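Local coordinates for protein PrgA (Enterococcus faecalis, PDB 6Z9K) that provides surface exclusion on the enterococcal cell surface, protecting against unwanted conjugation, and carries a metal-binding CAP domain, the part described here, at residues A[15-20]-A[44-49]; A[61-66]-A[158-163]; A[80-85]-A[232-237]. One frame throughout, in Å; residues are numbered along the deposited sequence.

Interaction 1: residues A[15-20]-A[44-49]; sequences GINLPP and EMNKNF
The carboxamide of Asn46 lies against the backbone of Asn17 and bonds both of its polar atoms. Its OD1 receives Asn17 N at 2.8 Å along an almost straight N-H line (171°), the donor lying in the carbonyl plane on one lone pair. From the other branch of the same amide, ND2 of Asn46 donates to Asn17 O at 2.9 Å, just as straight; Asn17 O lies in the plane of the Asn46 amide and is met on a lone pair. With both branches used by one residue, rotation of the Asn46 amide is effectively fixed. Asn46 ND2 has a second partner in Ala42 O, which ties the group to the helix that precedes it.

Asn17 answers with its own side chain. CG stands beside the backbone N and anti to the carbonyl carbon (chi1 -60°), which carries the amide to the backbone of Met45, where ND2 donates to Met45 O at 3.0 Å. This bond is less direct: it is bent at the hydrogen, and the donor is tilted from the carbonyl plane. The two amides are nearly parallel, their planes 17° apart. OD1 of Asn17 accepts from Lys239 NZ. Beside them, CG2 of Ile16 approaches Asn46 OD1 at 3.9 Å, the two side chains crossing at about a right angle. Helix 160-176 backs both segments: Phe176 touches Ile16 and Asn46, and Arg168 bonds Gly15 O through NH2 and Asn46 O through NH1.

The arrangement is that of a side-chain amide bonding both the N-H and the C=O of one residue in an extended segment, which satisfies that backbone without a strand partner; here it fastens the N-terminal stretch of the CAP-domain construct to the chain just after helix 32-45.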
ATOM      1  N   GLY A  15      11.418  -5.981  -3.949  1.00 20.26           N
ATOM      2  CA  GLY A  15      11.617  -5.602  -2.544  1.00 19.71           C
ATOM      3  C   GLY A  15      12.173  -4.193  -2.439  1.00 19.74           C
ATOM      4  O   GLY A  15      13.021  -3.773  -3.269  1.00 19.77           O
ATOM      5  N   ILE A  16      11.714  -3.474  -1.438  1.00 18.87           N
ATOM      6  CA  ILE A  16      12.185  -2.104  -1.176  1.00 19.34           C
ATOM      7  C   ILE A  16      13.546  -2.176  -0.508  1.00 19.63           C
ATOM      8  O   ILE A  16      13.719  -2.915   0.497  1.00 20.86           O
ATOM      9  CB  ILE A  16      11.134  -1.316  -0.377  1.00 20.15           C
ATOM     10  CG1 ILE A  16       9.853  -1.219  -1.213  1.00 22.11           C
ATOM     11  CG2 ILE A  16      11.663   0.062  -0.021  1.00 20.49           C
ATOM     12  CD1 ILE A  16       8.679  -0.865  -0.392  1.00 24.56           C
ATOM     13  N   ASN A  17      14.470  -1.402  -1.007  1.00 18.27           N
ATOM     14  CA  ASN A  17      15.856  -1.440  -0.461  1.00 19.55           C
ATOM     15  C   ASN A  17      15.962  -0.475   0.716  1.00 19.37           C
ATOM     16  O   ASN A  17      15.701   0.729   0.528  1.00 20.24           O
ATOM     17  CB  ASN A  17      16.844  -1.066  -1.548  1.00 19.77           C
ATOM     18  CG  ASN A  17      16.767  -2.016  -2.722  1.00 21.30           C
ATOM     19  OD1 ASN A  17      16.893  -3.226  -2.516  1.00 22.00           O
ATOM     20  ND2 ASN A  17      16.506  -1.488  -3.914  1.00 21.62           N
ATOM     21  N   LEU A  18      16.252  -0.983   1.913  1.00 18.71           N
ATOM     22  CA  LEU A  18      16.239  -0.106   3.093  1.00 18.41           C
ATOM     23  C   LEU A  18      17.611   0.511   3.227  1.00 17.71           C
ATOM     24  O   LEU A  18      18.648  -0.137   3.078  1.00 19.73           O
ATOM     25  CB  LEU A  18      15.863  -0.849   4.372  1.00 18.75           C
ATOM     26  CG  LEU A  18      14.503  -1.524   4.338  1.00 19.50           C
ATOM     27  CD1 LEU A  18      14.198  -2.160   5.681  1.00 19.79           C
ATOM     28  CD2 LEU A  18      13.414  -0.563   3.931  1.00 20.08           C
ATOM     29  N   PRO A  19      17.651   1.800   3.583  1.00 17.09           N
ATOM     30  CA  PRO A  19      18.918   2.489   3.819  1.00 17.78           C
ATOM     31  C   PRO A  19      19.418   2.225   5.227  1.00 17.73           C
ATOM     32  O   PRO A  19      18.643   1.840   6.118  1.00 18.34           O
ATOM     33  CB  PRO A  19      18.509   3.958   3.706  1.00 17.72           C
ATOM     34  CG  PRO A  19      17.106   3.975   4.233  1.00 16.93           C
ATOM     35  CD  PRO A  19      16.486   2.690   3.714  1.00 16.65           C
ATOM     36  N   PRO A  20      20.716   2.457   5.494  1.00 18.13           N
ATOM     37  CA  PRO A  20      21.199   2.430   6.868  1.00 18.89           C
ATOM     38  C   PRO A  20      20.467   3.428   7.753  1.00 18.23           C
ATOM     39  O   PRO A  20      20.050   4.493   7.264  1.00 18.16           O
ATOM     40  CB  PRO A  20      22.687   2.814   6.739  1.00 19.08           C
ATOM     41  CG  PRO A  20      23.032   2.540   5.297  1.00 18.81           C
ATOM     42  CD  PRO A  20      21.749   2.867   4.541  1.00 18.20           C
ATOM     43  N   GLU A  44      17.331   7.260  -4.158  1.00 23.50           N
ATOM     44  CA  GLU A  44      18.280   6.828  -5.207  1.00 26.47           C
ATOM     45  C   GLU A  44      18.255   5.301  -5.370  1.00 23.90           C
ATOM     46  O   GLU A  44      18.204   4.831  -6.497  1.00 25.08           O
ATOM     47  CB  GLU A  44      19.680   7.346  -4.862  1.00 30.52           C
ATOM     48  CG  GLU A  44      20.783   6.806  -5.764  1.00 37.98           C
ATOM     49  CD  GLU A  44      20.677   7.181  -7.234  1.00 43.71           C
ATOM     50  OE1 GLU A  44      19.905   8.120  -7.540  1.00 48.37           O
ATOM     51  OE2 GLU A  44      21.405   6.554  -8.080  1.00 51.32           O
ATOM     52  N   MET A  45      18.321   4.556  -4.274  0.50 21.83           N
ATOM     53  CA  MET A  45      18.499   3.089  -4.273  0.50 21.41           C
ATOM     54  C   MET A  45      17.178   2.406  -4.663  0.50 20.37           C
ATOM     55  O   MET A  45      17.199   1.203  -4.930  0.50 20.17           O
ATOM     56  CB  MET A  45      18.976   2.608  -2.895  0.50 21.93           C
ATOM     57  CG  MET A  45      20.405   3.044  -2.595  0.50 22.59           C
ATOM     58  SD  MET A  45      21.580   2.278  -3.768  0.50 23.79           S
ATOM     59  CE  MET A  45      22.173   3.705  -4.665  0.50 24.61           C
ATOM     60  N   ASN A  46      16.074   3.160  -4.725  1.00 19.98           N
ATOM     61  CA  ASN A  46      14.749   2.608  -5.101  1.00 20.19           C
ATOM     62  C   ASN A  46      14.146   3.326  -6.308  1.00 20.43           C
ATOM     63  O   ASN A  46      12.912   3.213  -6.508  1.00 20.70           O
ATOM     64  CB  ASN A  46      13.811   2.694  -3.903  1.00 18.44           C
ATOM     65  CG  ASN A  46      14.194   1.706  -2.832  1.00 19.50           C
ATOM     66  OD1 ASN A  46      14.038   0.500  -3.021  1.00 19.07           O
ATOM     67  ND2 ASN A  46      14.735   2.215  -1.724  1.00 19.01           N
ATOM     68  N   LYS A  47      14.932   3.998  -7.129  1.00 21.90           N
ATOM     69  CA  LYS A  47      14.350   4.809  -8.233  1.00 23.86           C
ATOM     70  C   LYS A  47      13.907   3.924  -9.400  1.00 23.78           C
ATOM     71  O   LYS A  47      12.998   4.377 -10.120  1.00 23.52           O
ATOM     72  CB  LYS A  47      15.326   5.907  -8.659  1.00 26.44           C
ATOM     73  CG  LYS A  47      16.533   5.440  -9.434  1.00 29.11           C
ATOM     74  CD  LYS A  47      17.449   6.550  -9.889  1.00 32.68           C
ATOM     75  CE  LYS A  47      18.399   6.105 -10.988  1.00 36.24           C
ATOM     76  NZ  LYS A  47      19.449   7.138 -11.176  1.00 39.19           N
ATOM     77  N   ASN A  48      14.528   2.764  -9.597  1.00 23.80           N
ATOM     78  CA  ASN A  48      14.318   1.882 -10.772  1.00 25.47           C
ATOM     79  C   ASN A  48      13.297   0.835 -10.367  1.00 24.47           C
ATOM     80  O   ASN A  48      13.494   0.207  -9.361  1.00 27.09           O
ATOM     81  CB  ASN A  48      15.607   1.241 -11.270  1.00 27.27           C
ATOM     82  CG  ASN A  48      16.592   2.300 -11.730  1.00 30.21           C
ATOM     83  OD1 ASN A  48      17.612   2.541 -11.087  1.00 35.50           O
ATOM     84  ND2 ASN A  48      16.220   3.036 -12.761  1.00 33.42           N
ATOM     85  N   PHE A  49      12.194   0.725 -11.084  1.00 24.25           N
ATOM     86  CA  PHE A  49      11.234  -0.396 -10.911  1.00 23.49           C
ATOM     87  C   PHE A  49      11.855  -1.685 -11.427  1.00 23.91           C
ATOM     88  O   PHE A  49      12.106  -1.826 -12.640  1.00 26.95           O
ATOM     89  CB  PHE A  49       9.936  -0.103 -11.640  1.00 22.96           C
ATOM     90  CG  PHE A  49       8.861  -1.113 -11.356  1.00 23.48           C
ATOM     91  CD1 PHE A  49       8.421  -1.341 -10.069  1.00 22.06           C
ATOM     92  CD2 PHE A  49       8.256  -1.796 -12.390  1.00 24.34           C
ATOM     93  CE1 PHE A  49       7.427  -2.271  -9.805  1.00 22.29           C
ATOM     94  CE2 PHE A  49       7.251  -2.709 -12.125  1.00 24.78           C
ATOM     95  CZ  PHE A  49       6.853  -2.950 -10.836  1.00 23.11           C
TER

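Interaction 2: residues A[61-66]-A[158-163]; sequences VMWDIQ and VSKYTL
Lys160 runs its aliphatic chain obliquely along the indole of Trp63: CB sits over one face, 4.2 Å from the centroid of the five-membered ring in a CH-pi contact, and CD reaches CZ2 at 3.9 Å. CG is anti to the backbone N (chi1 172°) and the rest is extended, which sends the ammonium past the ring to a salt bridge with Glu75. Leu163 CD1 meets Trp63 CE3 obliquely at 3.5 Å. Next to it, Ile65 CG2 and Val158 CG1 are pressed to 3.4 Å, tighter than usual.

Backbone bonds set these groups in place. Trp63 and Val158 form an antiparallel hydrogen-bonded pair, Trp63 N to Val158 O at 2.9 Å and Val158 N to Trp63 O at 3.0 Å. Met62 and Ser159 form the adjoining non-hydrogen-bonded pair, where the bent methionine brings SD against Ser159 CB. Ser159 is also the N-cap of helix 160-176, OG accepting from Thr162 N, while Lys160 N donates to Val61 O at 2.8 Å. Helix 70-90 adds Gln72, Glu75 and Leu76 to the indole's surroundings.

The first helical N-H is thus satisfied by the carbonyl of Val61, just ahead of strand 62-64, and a charged residue contributes mainly hydrocarbon to the contact.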
ATOM      1  N   VAL A  61      -1.344  -6.613 -20.072  1.00 42.17           N
ATOM      2  CA  VAL A  61      -2.505  -7.066 -19.255  1.00 40.85           C
ATOM      3  C   VAL A  61      -3.258  -5.821 -18.770  1.00 39.54           C
ATOM      4  O   VAL A  61      -2.746  -5.104 -17.888  1.00 38.95           O
ATOM      5  CB  VAL A  61      -2.095  -7.991 -18.096  1.00 40.21           C
ATOM      6  CG1 VAL A  61      -3.312  -8.464 -17.317  1.00 40.22           C
ATOM      7  CG2 VAL A  61      -1.293  -9.182 -18.585  1.00 42.84           C
ATOM      8  N   MET A  62      -4.438  -5.547 -19.324  1.00 37.54           N
ATOM      9  CA  MET A  62      -5.180  -4.312 -19.013  1.00 36.74           C
ATOM     10  C   MET A  62      -6.251  -4.641 -17.972  1.00 36.52           C
ATOM     11  O   MET A  62      -7.030  -5.593 -18.158  1.00 39.67           O
ATOM     12  CB  MET A  62      -5.791  -3.683 -20.268  1.00 39.50           C
ATOM     13  CG  MET A  62      -4.780  -3.411 -21.357  1.00 39.64           C
ATOM     14  SD  MET A  62      -3.377  -2.395 -20.777  1.00 41.32           S
ATOM     15  CE  MET A  62      -4.223  -0.854 -20.437  1.00 37.32           C
ATOM     16  N   TRP A  63      -6.288  -3.860 -16.895  1.00 35.13           N
ATOM     17  CA  TRP A  63      -7.259  -3.978 -15.791  1.00 33.19           C
ATOM     18  C   TRP A  63      -8.234  -2.808 -15.829  1.00 35.43           C
ATOM     19  O   TRP A  63      -7.801  -1.665 -15.945  1.00 35.72           O
ATOM     20  CB  TRP A  63      -6.495  -4.002 -14.457  1.00 31.46           C
ATOM     21  CG  TRP A  63      -5.814  -5.302 -14.179  1.00 30.34           C
ATOM     22  CD1 TRP A  63      -5.480  -6.297 -15.042  1.00 32.28           C
ATOM     23  CD2 TRP A  63      -5.381  -5.726 -12.890  1.00 29.98           C
ATOM     24  NE1 TRP A  63      -4.926  -7.344 -14.360  1.00 31.88           N
ATOM     25  CE2 TRP A  63      -4.836  -7.008 -13.041  1.00 30.33           C
ATOM     26  CE3 TRP A  63      -5.492  -5.159 -11.614  1.00 28.23           C
ATOM     27  CZ2 TRP A  63      -4.313  -7.703 -11.957  1.00 30.91           C
ATOM     28  CZ3 TRP A  63      -4.943  -5.833 -10.550  1.00 29.00           C
ATOM     29  CH2 TRP A  63      -4.390  -7.098 -10.723  1.00 29.83           C
ATOM     30  N   ASP A  64      -9.524  -3.097 -15.669  1.00 38.20           N
ATOM     31  CA  ASP A  64     -10.573  -2.063 -15.594  1.00 39.79           C
ATOM     32  C   ASP A  64     -10.735  -1.751 -14.108  1.00 35.97           C
ATOM     33  O   ASP A  64     -11.251  -2.597 -13.436  1.00 39.97           O
ATOM     34  CB  ASP A  64     -11.817  -2.621 -16.293  1.00 44.35           C
ATOM     35  CG  ASP A  64     -12.924  -1.612 -16.500  1.00 47.48           C
ATOM     36  OD1 ASP A  64     -12.947  -0.611 -15.737  1.00 46.47           O
ATOM     37  OD2 ASP A  64     -13.748  -1.841 -17.441  1.00 53.44           O
ATOM     38  N   ILE A  65     -10.259  -0.605 -13.615  1.00 36.18           N
ATOM     39  CA  ILE A  65     -10.098  -0.312 -12.152  1.00 35.24           C
ATOM     40  C   ILE A  65     -11.473  -0.339 -11.458  1.00 38.89           C
ATOM     41  O   ILE A  65     -11.477  -0.605 -10.282  1.00 38.22           O
ATOM     42  CB  ILE A  65      -9.336   1.000 -11.881  1.00 34.77           C
ATOM     43  CG1 ILE A  65     -10.125   2.260 -12.261  1.00 35.48           C
ATOM     44  CG2 ILE A  65      -7.987   0.976 -12.569  1.00 34.01           C
ATOM     45  CD1 ILE A  65      -9.629   3.517 -11.553  1.00 34.80           C
ATOM     46  N   GLN A  66     -12.580  -0.104 -12.170  1.00 44.07           N
ATOM     47  CA  GLN A  66     -13.957  -0.199 -11.591  1.00 47.13           C
ATOM     48  C   GLN A  66     -14.645  -1.502 -12.037  1.00 46.81           C
ATOM     49  O   GLN A  66     -15.883  -1.524 -12.125  1.00 50.55           O
ATOM     50  CB  GLN A  66     -14.807   1.009 -12.005  1.00 49.27           C
ATOM     51  CG  GLN A  66     -14.448   2.323 -11.318  1.00 50.95           C
ATOM     52  CD  GLN A  66     -15.216   3.498 -11.891  1.00 51.21           C
ATOM     53  OE1 GLN A  66     -15.804   4.291 -11.149  1.00 51.36           O
ATOM     54  NE2 GLN A  66     -15.206   3.633 -13.212  1.00 48.79           N
ATOM     55  N   VAL A 158      -5.969   0.364 -17.197  1.00 33.91           N
ATOM     56  CA  VAL A 158      -4.539   0.631 -16.843  1.00 31.59           C
ATOM     57  C   VAL A 158      -3.852  -0.730 -16.783  1.00 29.59           C
ATOM     58  O   VAL A 158      -4.502  -1.687 -16.358  1.00 28.61           O
ATOM     59  CB  VAL A 158      -4.356   1.443 -15.534  1.00 32.29           C
ATOM     60  CG1 VAL A 158      -5.033   0.830 -14.339  1.00 32.63           C
ATOM     61  CG2 VAL A 158      -2.908   1.648 -15.194  1.00 31.27           C
ATOM     62  N   SER A 159      -2.595  -0.831 -17.202  1.00 28.32           N
ATOM     63  CA  SER A 159      -1.937  -2.153 -17.264  1.00 28.31           C
ATOM     64  C   SER A 159      -1.595  -2.578 -15.849  1.00 27.34           C
ATOM     65  O   SER A 159      -1.379  -1.702 -14.983  1.00 27.46           O
ATOM     66  CB  SER A 159      -0.728  -2.193 -18.140  1.00 28.91           C
ATOM     67  OG  SER A 159       0.394  -1.648 -17.503  1.00 28.15           O
ATOM     68  N   LYS A 160      -1.550  -3.881 -15.649  1.00 28.16           N
ATOM     69  CA  LYS A 160      -1.114  -4.517 -14.396  1.00 28.20           C
ATOM     70  C   LYS A 160       0.310  -4.042 -14.076  1.00 26.31           C
ATOM     71  O   LYS A 160       0.604  -3.704 -12.928  1.00 24.93           O
ATOM     72  CB  LYS A 160      -1.172  -6.026 -14.601  1.00 31.30           C
ATOM     73  CG  LYS A 160      -0.585  -6.860 -13.487  1.00 33.04           C
ATOM     74  CD  LYS A 160      -0.860  -8.300 -13.672  1.00 35.29           C
ATOM     75  CE  LYS A 160      -0.600  -9.061 -12.407  1.00 38.54           C
ATOM     76  NZ  LYS A 160      -1.087 -10.450 -12.554  1.00 40.66           N
ATOM     77  N   TYR A 161       1.158  -3.944 -15.088  1.00 26.51           N
ATOM     78  CA  TYR A 161       2.540  -3.425 -14.916  1.00 26.12           C
ATOM     79  C   TYR A 161       2.474  -2.044 -14.264  1.00 24.30           C
ATOM     80  O   TYR A 161       3.155  -1.779 -13.271  1.00 23.73           O
ATOM     81  CB  TYR A 161       3.270  -3.367 -16.263  1.00 28.17           C
ATOM     82  CG  TYR A 161       4.600  -2.672 -16.169  1.00 30.80           C
ATOM     83  CD1 TYR A 161       4.695  -1.293 -16.287  1.00 32.19           C
ATOM     84  CD2 TYR A 161       5.751  -3.379 -15.882  1.00 33.81           C
ATOM     85  CE1 TYR A 161       5.903  -0.630 -16.137  1.00 34.22           C
ATOM     86  CE2 TYR A 161       6.976  -2.733 -15.741  1.00 33.97           C
ATOM     87  CZ  TYR A 161       7.054  -1.357 -15.886  1.00 34.72           C
ATOM     88  OH  TYR A 161       8.265  -0.705 -15.731  1.00 38.41           O
ATOM     89  N   THR A 162       1.691  -1.152 -14.852  1.00 23.81           N
ATOM     90  CA  THR A 162       1.572   0.248 -14.388  1.00 23.91           C
ATOM     91  C   THR A 162       1.069   0.291 -12.948  1.00 23.28           C
ATOM     92  O   THR A 162       1.634   1.061 -12.192  1.00 21.91           O
ATOM     93  CB  THR A 162       0.664   1.068 -15.294  1.00 25.39           C
ATOM     94  OG1 THR A 162       1.380   1.077 -16.515  1.00 27.17           O
ATOM     95  CG2 THR A 162       0.420   2.465 -14.768  1.00 26.54           C
ATOM     96  N   LEU A 163       0.030  -0.466 -12.611  1.00 21.84           N
ATOM     97  CA  LEU A 163      -0.439  -0.481 -11.203  1.00 21.30           C
ATOM     98  C   LEU A 163       0.678  -0.965 -10.274  1.00 19.38           C
ATOM     99  O   LEU A 163       0.849  -0.372  -9.199  1.00 19.09           O
ATOM    100  CB  LEU A 163      -1.659  -1.369 -11.055  1.00 21.47           C
ATOM    101  CG  LEU A 163      -2.920  -0.889 -11.766  1.00 23.99           C
ATOM    102  CD1 LEU A 163      -3.986  -1.993 -11.755  1.00 23.75           C
ATOM    103  CD2 LEU A 163      -3.403   0.413 -11.136  1.00 23.83           C
TER

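Interaction 3: residues A[80-85]-A[232-237]; sequences TTELLN and EVASMK
Carboxylate oxygen OE2 of Glu82 accepts from two waters that join it to the backbone of Ser235. One donates to OE2 at 2.8 Å and accepts from Ser235 N at 3.0 Å; the other donates to OE2 at 3.0 Å and only weakly to Ser235 O. A third water works on the main chain of the helix, donating a hydrogen bond to Glu82 O at 2.8 Å and accepting one from Met236 N at 2.9 Å. The extended segment therefore runs past Glu82 with water between the polar groups.

Direct bonding occurs one turn along, where Asn85 ND2 donates to Ala234 O at 2.7 Å. The line is nearly straight, in the plane of both the amide and the carbonyl, and uses a carbonyl lone pair. OD1 of the same amide accepts from Leu96 N, so Asn85 links the residues flanking the small antiparallel pair 97-98 and 232-233, Leu96 just before one strand and Ala234 just after the other. CAP domains are alpha-beta-alpha sandwiches; here helix 70-90 packs on strand 196-202 and helix 160-176, and the chain leaving strand 232-233 covers a further part of its surface.

Apolar groups fill in between the polar links. Ala234 CB, pointing toward the helix, touches Thr81 CG2 at 3.7 Å, with CG of Glu82 also near it. Met236 has CG between its backbone N and carbonyl carbon (chi1 70°), which turns the chain toward the helix, so that SD comes to 3.8 Å from Glu82 O and lies against Leu83 CD2, while Met236 CB sits beside the Glu82 carboxylate.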
ATOM      1  N   THR A  80       0.900  -5.847  -2.821  1.00 14.79           N
ATOM      2  CA  THR A  80       1.206  -4.669  -1.988  1.00 15.17           C
ATOM      3  C   THR A  80       1.612  -5.109  -0.580  1.00 15.26           C
ATOM      4  O   THR A  80       2.600  -4.620  -0.042  1.00 14.84           O
ATOM      5  CB  THR A  80      -0.012  -3.758  -1.909  1.00 15.15           C
ATOM      6  OG1 THR A  80      -0.501  -3.465  -3.226  1.00 15.64           O
ATOM      7  CG2 THR A  80       0.309  -2.490  -1.147  1.00 15.24           C
ATOM      8  N   THR A  81       0.913  -6.096  -0.060  1.00 15.37           N
ATOM      9  CA  THR A  81       1.136  -6.579   1.314  1.00 16.36           C
ATOM     10  C   THR A  81       2.492  -7.272   1.355  1.00 16.60           C
ATOM     11  O   THR A  81       3.207  -7.180   2.377  1.00 16.55           O
ATOM     12  CB  THR A  81      -0.045  -7.411   1.807  1.00 17.37           C
ATOM     13  OG1 THR A  81      -1.261  -6.644   1.676  1.00 17.50           O
ATOM     14  CG2 THR A  81       0.147  -7.737   3.268  1.00 17.42           C
ATOM     15  N   GLU A  82       2.868  -7.977   0.312  1.00 16.40           N
ATOM     16  CA  GLU A  82       4.212  -8.624   0.282  1.00 18.06           C
ATOM     17  C   GLU A  82       5.274  -7.547   0.402  1.00 17.51           C
ATOM     18  O   GLU A  82       6.255  -7.737   1.159  1.00 17.17           O
ATOM     19  CB  GLU A  82       4.388  -9.398  -1.015  1.00 19.16           C
ATOM     20  CG  GLU A  82       3.690 -10.757  -1.020  1.00 21.50           C
ATOM     21  CD  GLU A  82       3.784 -11.494  -2.337  1.00 24.33           C
ATOM     22  OE1 GLU A  82       4.256 -10.897  -3.314  1.00 25.11           O
ATOM     23  OE2 GLU A  82       3.354 -12.665  -2.372  1.00 24.71           O
ATOM     24  N   LEU A  83       5.156  -6.470  -0.384  1.00 16.20           N
ATOM     25  CA  LEU A  83       6.200  -5.432  -0.317  1.00 16.29           C
ATOM     26  C   LEU A  83       6.253  -4.828   1.087  1.00 15.43           C
ATOM     27  O   LEU A  83       7.383  -4.627   1.624  1.00 15.97           O
ATOM     28  CB  LEU A  83       5.920  -4.318  -1.331  1.00 17.38           C
ATOM     29  CG  LEU A  83       5.972  -4.767  -2.780  1.00 19.67           C
ATOM     30  CD1 LEU A  83       5.722  -3.558  -3.715  1.00 20.30           C
ATOM     31  CD2 LEU A  83       7.264  -5.459  -3.118  1.00 22.82           C
ATOM     32  N   LEU A  84       5.117  -4.490   1.657  1.00 15.17           N
ATOM     33  CA  LEU A  84       5.107  -3.828   2.969  1.00 15.21           C
ATOM     34  C   LEU A  84       5.558  -4.797   4.067  1.00 14.93           C
ATOM     35  O   LEU A  84       6.296  -4.370   4.973  1.00 16.00           O
ATOM     36  CB  LEU A  84       3.728  -3.237   3.237  1.00 15.84           C
ATOM     37  CG  LEU A  84       3.625  -2.433   4.513  1.00 16.92           C
ATOM     38  CD1 LEU A  84       4.647  -1.280   4.567  1.00 17.20           C
ATOM     39  CD2 LEU A  84       2.200  -1.886   4.661  1.00 17.51           C
ATOM     40  N   ASN A  85       5.123  -6.033   4.013  1.00 15.55           N
ATOM     41  CA  ASN A  85       5.492  -7.047   5.034  1.00 16.58           C
ATOM     42  C   ASN A  85       7.006  -7.280   4.991  1.00 17.48           C
ATOM     43  O   ASN A  85       7.584  -7.576   6.050  1.00 18.78           O
ATOM     44  CB  ASN A  85       4.787  -8.381   4.864  1.00 17.05           C
ATOM     45  CG  ASN A  85       3.417  -8.403   5.500  1.00 17.45           C
ATOM     46  OD1 ASN A  85       3.162  -7.546   6.355  1.00 18.96           O
ATOM     47  ND2 ASN A  85       2.621  -9.433   5.173  1.00 17.31           N
ATOM     48  N   GLU A 232      -4.798 -14.694   5.040  1.00 22.68           N
ATOM     49  CA  GLU A 232      -3.474 -15.326   4.851  1.00 25.04           C
ATOM     50  C   GLU A 232      -2.413 -14.229   4.961  1.00 23.28           C
ATOM     51  O   GLU A 232      -2.529 -13.221   4.241  1.00 20.61           O
ATOM     52  CB  GLU A 232      -3.407 -15.992   3.484  1.00 29.63           C
ATOM     53  CG  GLU A 232      -2.068 -16.672   3.229  1.00 35.82           C
ATOM     54  CD  GLU A 232      -2.086 -18.190   3.125  1.00 42.55           C
ATOM     55  OE1 GLU A 232      -3.200 -18.759   3.164  1.00 49.29           O
ATOM     56  OE2 GLU A 232      -0.984 -18.815   2.999  1.00 52.50           O
ATOM     57  N   VAL A 233      -1.369 -14.463   5.747  1.00 24.02           N
ATOM     58  CA  VAL A 233      -0.201 -13.553   5.774  1.00 24.70           C
ATOM     59  C   VAL A 233       0.518 -13.601   4.419  1.00 25.91           C
ATOM     60  O   VAL A 233       0.888 -14.729   3.964  1.00 26.37           O
ATOM     61  CB  VAL A 233       0.733 -13.886   6.951  1.00 26.68           C
ATOM     62  CG1 VAL A 233       1.953 -13.004   6.923  1.00 26.60           C
ATOM     63  CG2 VAL A 233       0.022 -13.747   8.278  1.00 27.77           C
ATOM     64  N   ALA A 234       0.707 -12.439   3.788  1.00 24.46           N
ATOM     65  CA  ALA A 234       1.349 -12.304   2.471  1.00 25.27           C
ATOM     66  C   ALA A 234       2.855 -12.231   2.733  1.00 26.94           C
ATOM     67  O   ALA A 234       3.277 -11.440   3.510  1.00 28.78           O
ATOM     68  CB  ALA A 234       0.864 -11.064   1.768  1.00 25.22           C
ATOM     69  N   SER A 235       3.621 -13.125   2.173  1.00 26.04           N
ATOM     70  CA  SER A 235       5.081 -13.189   2.447  1.00 29.43           C
ATOM     71  C   SER A 235       5.816 -13.542   1.158  1.00 28.72           C
ATOM     72  O   SER A 235       5.462 -14.556   0.545  1.00 31.16           O
ATOM     73  CB  SER A 235       5.341 -14.208   3.523  1.00 32.30           C
ATOM     74  OG  SER A 235       6.735 -14.286   3.787  1.00 38.94           O
ATOM     75  N   MET A 236       6.779 -12.731   0.759  1.00 27.50           N
ATOM     76  CA  MET A 236       7.695 -13.052  -0.365  1.00 29.25           C
ATOM     77  C   MET A 236       9.074 -13.346   0.237  1.00 30.31           C
ATOM     78  O   MET A 236       9.386 -12.779   1.276  1.00 29.03           O
ATOM     79  CB  MET A 236       7.786 -11.876  -1.348  1.00 29.27           C
ATOM     80  CG  MET A 236       8.514 -10.686  -0.770  1.00 30.10           C
ATOM     81  SD  MET A 236       8.397  -9.124  -1.658  1.00 34.10           S
ATOM     82  CE  MET A 236       8.352  -9.663  -3.346  1.00 33.72           C
ATOM     83  N   LYS A 237       9.916 -14.149  -0.429  1.00 34.20           N
ATOM     84  CA  LYS A 237      11.314 -14.358   0.050  1.00 35.64           C
ATOM     85  C   LYS A 237      12.037 -13.021  -0.058  1.00 31.49           C
ATOM     86  O   LYS A 237      11.807 -12.341  -1.060  1.00 30.05           O
ATOM     87  CB  LYS A 237      12.016 -15.458  -0.748  1.00 41.89           C
ATOM     88  CG  LYS A 237      11.993 -16.834  -0.094  1.00 48.11           C
ATOM     89  CD  LYS A 237      13.386 -17.345   0.267  1.00 52.94           C
ATOM     90  CE  LYS A 237      13.385 -18.560   1.173  1.00 56.69           C
ATOM     91  NZ  LYS A 237      13.329 -19.828   0.402  1.00 59.09           N
TER
HETATM   92  O   HOH W   1       6.856 -10.254   2.290  1.00 24.00           O
HETATM   93  O   HOH W   2       2.225 -14.104  -0.311  1.00 29.35           O
HETATM   94  O   HOH W   3       5.447 -14.802  -2.766  1.00 43.22           O

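Overall arrangement
Interactions 1 and 2 are largely buried, whereas interaction 3 is partly open, consistent with the waters bridging it. Each relies on different chemistry: asparagine amides bonded to backbone in interaction 1, strand bonds with a tryptophan and aliphatic packing in interaction 2, and one hydrogen bond from a side-chain amide, plus water bridges, in interaction 3. Helix 160-176 is common ground: it starts in interaction 2, while its Arg168 holds both segments of interaction 1 and touches Leu83 of interaction 3. Interaction 1 meets both others by packing, Phe49 on Tyr161 and Gly15 on Leu83. Interactions 2 and 3 do not touch, yet helix 70-90 supplies neighbours to Trp63 and a segment to interaction 3.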